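Local atomic coordinates of fatty acyl CoA synthetase FADD13 (FATTY-ACYL-CoA SYNTHETASE) (Mycobacterium tuberculosis, PDB entry 3R44), a protein that belongs to the ANL superfamily of AMP-binding enzymes, a fatty acyl-CoA synthetase by family, and carries the C-terminal domain characteristic of that family. Residues A[194-199]-A[232-237]; A[214-219]-A[223-228]; A[227-232]-A[237-242]. All coordinates share one frame; numbering follows the deposited sequence.

Contact 1: residues A[194-199]-A[232-237]; sequences SVHSAA and SAMRGV. With HIS (histidine), chain B.
M234 sends its terminal methyl against H196 and A199, and these van der Waals meetings make up the contact between 194-199 and 232-237. M234 CE lies 3.4 Å from H196 CD2, approaching the imidazole obliquely, while the two side chains cross at about a right angle. The same methyl packs 3.7 Å from A199 CB. M234 is extended through its first two torsions and then bends at chi3 (-51°), which turns CE in toward both residues. The sulfur stands farther off: M234 SD is 5.2 Å from the centroid of the H196 ring, an oblique sulfur-aromatic approach.

The contact joins helix 192-205 to the C-terminal end of helix 223-235, at the pocket that holds a bound histidine, of which H196 is a wall residue. M234 also packs on M21 and H196 on I18, both of helix 18-28, so a third helix borders the site.

H196 meets the ligand in two ways. One face of its ring carries the ligand imidazole, whose CG sits 3.4 Å above the plane of H196 and over the ring centre, with the two planes nearly parallel. In addition, H196 ND1 comes within 2.9 Å of the ligand carboxylate atom OXT.

Polar contacts finish the helix end. V237 N donates to S232 O at 2.8 Å, spanning five residues, and G236 N reaches that oxygen more weakly; G236 leaves helical geometry with positive phi (81°). R25 of helix 18-28 hydrogen-bonds to A233 O through NE and to M234 O through NH2.

Contact 2: residues A[214-219]-A[223-228]; sequences LLLPLP and VAALTT
P219 and A225 bring the two backbones closest, their CA atoms 6.6 Å apart, as the chain leaves strand 213-216, turns, and enters the first turns of helix 223-235. Here a methyl meets a carbonyl: A225 CB is 3.2 Å from P219 O, and L218 O lies 4.2 Å from the same A225 CB. No hydrogen bond spans the segments, so the fit rests on packing.

Two strand residues, L214 and L216, turn toward the helix. L216 has CG anti to the backbone N (chi1 -172°), which carries its CD1 out to 4.0 Å from A225 CB. One helical turn further on, T228 CG2 rests against both methyls of L214, nearest to L214 CD2 at 3.5 Å; the two side chains cross obliquely. With CG2 anti to the backbone N, T228 presents this methyl to L214 and turns its hydroxyl back along the helix, where T228 OG1 donates to A224 O at 2.8 Å. That carbonyl also accepts from T228 N, the two donors arriving from opposite faces of its plane.

L215, between the two inward leucines, points to the other side of the sheet and packs on helix 247-256. In the beta-alpha-beta unit of strand 213-216, helix 223-235 and strand 238-241, the helix packs on one face of the mixed sheet, with helix 192-205 touching it at T227 and strand 172-178 at V223 and L226.

Contact 3: residues A[227-232]-A[237-242]; sequences TTVIFS and VTLISM
S232 and V237 have the nearest CA atoms, 4.6 Å apart, and from this point the N-to-C directions of the short segments 227-232 and 238-241 differ by 145°, with their axes 8.8 Å apart at closest approach. The reversal is what joins helix to strand in the second half of a beta-alpha-beta crossover.

L239 is the main strand side chain in the interface, and its two methyls serve different partners. L239 CD1 lies 4.0 Å from V229 CG2, with the side chains crossing at about a right angle. L239 CD2 instead approaches S232 OG at 3.5 Å, with V237 CG1 also near S232 OG, and, more loosely, T228 CG2 at 4.3 Å.

The S232 hydroxyl is thus bordered by methyl groups, and it finds its polar partner within its own helix. With OG anti to the carbonyl carbon (chi1 -72°), S232 OG donates to T228 O at 2.9 Å, as T228 OG1 does to A224 O; S232 N reaches T228 O from the opposite face of the carbonyl plane. Both hydroxyls turn their hydrogen-bonding back onto the helix, which lets two polar residues join a largely apolar, buried interface with L239.

From the N terminus the chain runs through helix 192-205, strand 213-216, helix 223-235 and strand 238-241. Contact 1 closes the longest loop, bringing 194-199 to the C-terminal end of helix 223-235. Contact 2 is nested inside that loop, between strand 213-216 and the start of the same helix. Contact 3 closes the short turn between the end of helix 223-235 and strand 238-241; it shares T227 and T228 with contact 2 and crosses contact 1, with which it shares S232 and V237. Contacts 2 and 3 fix the crossover helix on adjacent parallel strands, where L214 O probably bonds I240 N; contact 1 attaches helix 192-205 and the histidine pocket to that unit.

Contact 1: residues A[194-199]-A[232-237]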
# COMPACT_ATOMS: atom_id res chain seq x y z
N SER A 194 -5.51 13.07 8.25
CA SER A 194 -5.34 12.36 6.97
C SER A 194 -5.86 10.95 6.99
O SER A 194 -6.45 10.47 6.06
CB SER A 194 -3.88 12.56 6.43
OG SER A 194 -2.89 11.92 7.25
N VAL A 195 -5.67 10.28 8.11
CA VAL A 195 -6.11 8.94 8.32
C VAL A 195 -7.64 8.90 8.34
O VAL A 195 -8.29 8.05 7.71
CB VAL A 195 -5.49 8.45 9.70
CG1 VAL A 195 -6.17 7.29 10.28
CG2 VAL A 195 -3.99 8.19 9.51
N HIS A 196 -8.22 9.83 9.08
CA HIS A 196 -9.68 9.94 9.12
C HIS A 196 -10.23 10.21 7.71
O HIS A 196 -11.24 9.63 7.31
CB HIS A 196 -10.09 11.04 10.06
CG HIS A 196 -11.54 11.42 9.94
ND1 HIS A 196 -11.95 12.54 9.24
CD2 HIS A 196 -12.65 10.80 10.38
CE1 HIS A 196 -13.28 12.60 9.29
NE2 HIS A 196 -13.72 11.57 9.99
N SER A 197 -9.58 11.10 6.98
CA SER A 197 -10.05 11.44 5.63
C SER A 197 -9.98 10.24 4.70
O SER A 197 -10.89 10.00 3.92
CB SER A 197 -9.26 12.60 5.08
OG SER A 197 -9.64 13.79 5.76
N ALA A 198 -8.91 9.48 4.80
CA ALA A 198 -8.75 8.33 3.96
C ALA A 198 -9.77 7.30 4.33
O ALA A 198 -10.34 6.68 3.45
CB ALA A 198 -7.31 7.75 4.15
N ALA A 199 -10.02 7.12 5.63
CA ALA A 199 -11.00 6.12 6.07
C ALA A 199 -12.38 6.56 5.55
O ALA A 199 -13.16 5.77 5.02
CB ALA A 199 -10.98 5.97 7.63
N SER A 232 -12.91 0.37 9.36
CA SER A 232 -13.73 -0.65 10.00
C SER A 232 -14.35 -0.12 11.29
O SER A 232 -15.56 -0.32 11.56
CB SER A 232 -12.94 -1.94 10.24
OG SER A 232 -12.71 -2.60 9.00
N ALA A 233 -13.55 0.50 12.15
CA ALA A 233 -14.12 1.12 13.34
C ALA A 233 -15.08 2.26 13.00
O ALA A 233 -16.13 2.45 13.63
CB ALA A 233 -13.01 1.60 14.29
N MET A 234 -14.70 3.07 12.03
CA MET A 234 -15.54 4.17 11.60
C MET A 234 -16.94 3.72 11.19
O MET A 234 -17.93 4.30 11.61
CB MET A 234 -14.89 4.95 10.44
CG MET A 234 -15.77 6.02 9.94
SD MET A 234 -14.87 7.13 8.87
CE MET A 234 -13.45 7.53 9.86
N ARG A 235 -17.02 2.64 10.43
CA ARG A 235 -18.30 2.18 9.89
C ARG A 235 -18.96 1.10 10.77
O ARG A 235 -20.15 0.83 10.59
CB ARG A 235 -18.07 1.71 8.46
CG ARG A 235 -19.24 0.97 7.69
CD ARG A 235 -20.42 1.84 7.28
NE ARG A 235 -21.29 2.10 8.40
CZ ARG A 235 -22.48 2.69 8.34
NH1 ARG A 235 -23.17 2.82 9.46
NH2 ARG A 235 -23.00 3.12 7.18
N GLY A 236 -18.24 0.49 11.70
CA GLY A 236 -18.80 -0.59 12.51
C GLY A 236 -18.78 -1.92 11.79
O GLY A 236 -19.78 -2.66 11.69
N VAL A 237 -17.61 -2.26 11.33
CA VAL A 237 -17.33 -3.49 10.55
C VAL A 237 -16.54 -4.39 11.44
O VAL A 237 -15.71 -3.91 12.22
CB VAL A 237 -16.50 -3.08 9.37
CG1 VAL A 237 -15.86 -4.28 8.66
CG2 VAL A 237 -17.42 -2.29 8.40
N HIS B . -12.56 16.45 10.50
CA HIS B . -11.80 15.75 11.56
C HIS B . -10.40 15.44 11.08
O HIS B . -9.36 15.84 11.62
CB HIS B . -12.56 14.47 11.96
CG HIS B . -11.74 13.43 12.65
ND1 HIS B . -12.33 12.48 13.46
CD2 HIS B . -10.40 13.19 12.67
CE1 HIS B . -11.38 11.68 13.94
NE2 HIS B . -10.21 12.08 13.47
OXT HIS B . -10.27 14.75 10.07

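Contact 2: residues A[214-219]-A[223-228]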
# COMPACT_ATOMS: atom_id res chain seq x y z
N LEU A 214 -15.20 -8.18 7.47
CA LEU A 214 -14.20 -7.86 6.47
C LEU A 214 -12.93 -8.66 6.74
O LEU A 214 -12.30 -8.55 7.81
CB LEU A 214 -13.94 -6.34 6.43
CG LEU A 214 -13.00 -5.88 5.30
CD1 LEU A 214 -13.22 -4.40 4.99
CD2 LEU A 214 -11.54 -6.09 5.73
N LEU A 215 -12.53 -9.46 5.75
CA LEU A 215 -11.32 -10.28 5.85
C LEU A 215 -10.07 -9.50 5.48
O LEU A 215 -9.99 -8.91 4.36
CB LEU A 215 -11.45 -11.50 4.96
CG LEU A 215 -10.19 -12.35 4.88
CD1 LEU A 215 -10.02 -13.12 6.20
CD2 LEU A 215 -10.29 -13.27 3.63
N LEU A 216 -9.14 -9.44 6.41
CA LEU A 216 -7.83 -8.81 6.22
C LEU A 216 -6.75 -9.89 6.27
O LEU A 216 -6.40 -10.39 7.34
CB LEU A 216 -7.54 -7.78 7.31
CG LEU A 216 -6.26 -6.97 7.05
CD1 LEU A 216 -6.19 -6.40 5.67
CD2 LEU A 216 -6.13 -5.89 8.12
N PRO A 217 -6.22 -10.25 5.09
CA PRO A 217 -5.21 -11.29 5.11
C PRO A 217 -3.88 -10.74 4.56
O PRO A 217 -3.02 -11.53 4.08
CB PRO A 217 -5.78 -12.31 4.13
CG PRO A 217 -6.32 -11.39 3.03
CD PRO A 217 -6.80 -10.14 3.73
N LEU A 218 -3.72 -9.42 4.66
CA LEU A 218 -2.52 -8.73 4.21
C LEU A 218 -1.89 -8.03 5.43
O LEU A 218 -2.60 -7.61 6.34
CB LEU A 218 -2.86 -7.67 3.18
CG LEU A 218 -3.59 -8.23 1.94
CD1 LEU A 218 -4.40 -7.15 1.24
CD2 LEU A 218 -2.54 -8.87 1.06
N PRO A 219 -0.59 -7.78 5.38
CA PRO A 219 0.07 -7.23 6.58
C PRO A 219 -0.38 -5.85 6.98
O PRO A 219 -0.59 -4.95 6.15
CB PRO A 219 1.55 -7.21 6.19
CG PRO A 219 1.65 -8.32 5.16
CD PRO A 219 0.38 -8.20 4.36
N VAL A 223 -0.02 0.52 4.18
CA VAL A 223 -0.91 1.63 4.45
C VAL A 223 -2.35 1.31 4.20
O VAL A 223 -3.22 1.76 4.97
CB VAL A 223 -0.43 2.93 3.73
CG1 VAL A 223 -0.75 2.88 2.20
CG2 VAL A 223 -1.07 4.11 4.37
N ALA A 224 -2.66 0.52 3.18
CA ALA A 224 -4.03 0.26 2.93
C ALA A 224 -4.64 -0.65 3.97
O ALA A 224 -5.84 -0.55 4.23
CB ALA A 224 -4.26 -0.31 1.53
N ALA A 225 -3.84 -1.50 4.60
CA ALA A 225 -4.38 -2.39 5.62
C ALA A 225 -4.64 -1.55 6.85
O ALA A 225 -5.63 -1.75 7.56
CB ALA A 225 -3.41 -3.56 5.92
N LEU A 226 -3.77 -0.58 7.14
CA LEU A 226 -4.02 0.28 8.26
C LEU A 226 -5.30 1.10 8.11
O LEU A 226 -6.11 1.24 9.02
CB LEU A 226 -2.81 1.23 8.43
CG LEU A 226 -2.75 2.03 9.67
CD1 LEU A 226 -3.22 1.13 10.83
CD2 LEU A 226 -1.26 2.60 9.84
N THR A 227 -5.45 1.70 6.95
CA THR A 227 -6.68 2.44 6.63
C THR A 227 -7.92 1.54 6.76
O THR A 227 -8.95 2.00 7.30
CB THR A 227 -6.52 3.10 5.27
OG1 THR A 227 -5.42 4.02 5.36
CG2 THR A 227 -7.80 3.84 4.86
N THR A 228 -7.83 0.26 6.35
CA THR A 228 -8.92 -0.73 6.50
C THR A 228 -9.28 -0.94 7.94
O THR A 228 -10.44 -0.97 8.30
CB THR A 228 -8.51 -2.09 5.95
OG1 THR A 228 -8.25 -1.94 4.57
CG2 THR A 228 -9.58 -3.20 6.14

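Contact 3: residues A[227-232]-A[237-242]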
# COMPACT_ATOMS: atom_id res chain seq x y z
N THR A 227 -5.45 1.70 6.95
CA THR A 227 -6.68 2.44 6.63
C THR A 227 -7.92 1.54 6.76
O THR A 227 -8.95 2.00 7.30
CB THR A 227 -6.52 3.10 5.27
OG1 THR A 227 -5.42 4.02 5.36
CG2 THR A 227 -7.80 3.84 4.86
N THR A 228 -7.83 0.26 6.35
CA THR A 228 -8.92 -0.73 6.50
C THR A 228 -9.28 -0.94 7.94
O THR A 228 -10.44 -0.97 8.30
CB THR A 228 -8.51 -2.09 5.95
OG1 THR A 228 -8.25 -1.94 4.57
CG2 THR A 228 -9.58 -3.20 6.14
N VAL A 229 -8.29 -1.06 8.79
CA VAL A 229 -8.58 -1.22 10.23
C VAL A 229 -9.37 -0.00 10.77
O VAL A 229 -10.35 -0.12 11.51
CB VAL A 229 -7.26 -1.42 10.99
CG1 VAL A 229 -7.40 -1.18 12.54
CG2 VAL A 229 -6.59 -2.77 10.62
N ILE A 230 -8.92 1.19 10.42
CA ILE A 230 -9.55 2.43 10.87
C ILE A 230 -10.97 2.64 10.28
O ILE A 230 -11.91 3.00 10.98
CB ILE A 230 -8.66 3.70 10.55
CG1 ILE A 230 -7.26 3.57 11.18
CG2 ILE A 230 -9.38 4.99 11.00
CD1 ILE A 230 -7.29 3.13 12.56
N PHE A 231 -11.16 2.38 9.00
CA PHE A 231 -12.50 2.55 8.45
C PHE A 231 -13.45 1.49 8.93
O PHE A 231 -14.62 1.76 9.01
CB PHE A 231 -12.55 2.86 6.94
CG PHE A 231 -12.52 1.65 6.02
CD1 PHE A 231 -11.54 1.57 5.02
CD2 PHE A 231 -13.47 0.65 6.10
CE1 PHE A 231 -11.53 0.47 4.09
CE2 PHE A 231 -13.50 -0.42 5.19
CZ PHE A 231 -12.51 -0.51 4.20
N SER A 232 -12.91 0.37 9.36
CA SER A 232 -13.73 -0.65 10.00
C SER A 232 -14.35 -0.12 11.29
O SER A 232 -15.56 -0.32 11.56
CB SER A 232 -12.94 -1.94 10.24
OG SER A 232 -12.71 -2.60 9.00
N VAL A 237 -17.61 -2.26 11.33
CA VAL A 237 -17.33 -3.49 10.55
C VAL A 237 -16.54 -4.39 11.44
O VAL A 237 -15.71 -3.91 12.22
CB VAL A 237 -16.50 -3.08 9.37
CG1 VAL A 237 -15.86 -4.28 8.66
CG2 VAL A 237 -17.42 -2.29 8.40
N THR A 238 -16.77 -5.68 11.35
CA THR A 238 -16.00 -6.65 12.11
C THR A 238 -14.81 -7.07 11.28
O THR A 238 -14.98 -7.59 10.19
CB THR A 238 -16.86 -7.88 12.42
OG1 THR A 238 -18.05 -7.48 13.12
CG2 THR A 238 -16.14 -8.92 13.32
N LEU A 239 -13.59 -6.91 11.80
CA LEU A 239 -12.38 -7.40 11.13
C LEU A 239 -12.24 -8.89 11.37
O LEU A 239 -12.31 -9.33 12.52
CB LEU A 239 -11.15 -6.71 11.68
CG LEU A 239 -10.95 -5.32 11.18
CD1 LEU A 239 -9.78 -4.73 12.01
CD2 LEU A 239 -10.56 -5.33 9.71
N ILE A 240 -12.07 -9.65 10.28
CA ILE A 240 -11.79 -11.06 10.36
C ILE A 240 -10.34 -11.19 9.96
O ILE A 240 -9.97 -10.92 8.84
CB ILE A 240 -12.72 -11.88 9.44
CG1 ILE A 240 -14.20 -11.51 9.68
CG2 ILE A 240 -12.43 -13.38 9.59
CD1 ILE A 240 -14.72 -11.75 11.11
N SER A 241 -9.50 -11.62 10.89
CA SER A 241 -8.08 -11.62 10.64
C SER A 241 -7.52 -12.99 10.27
O SER A 241 -7.76 -14.00 10.98
CB SER A 241 -7.35 -11.06 11.87
OG SER A 241 -5.97 -11.22 11.72
N MET A 242 -6.75 -13.02 9.18
CA MET A 242 -5.93 -14.16 8.75
C MET A 242 -4.45 -13.72 8.67
O MET A 242 -4.03 -13.23 7.66
CB MET A 242 -6.41 -14.74 7.39
CG MET A 242 -5.84 -16.09 7.10
SD MET A 242 -6.28 -16.76 5.43
CE MET A 242 -6.65 -18.41 5.82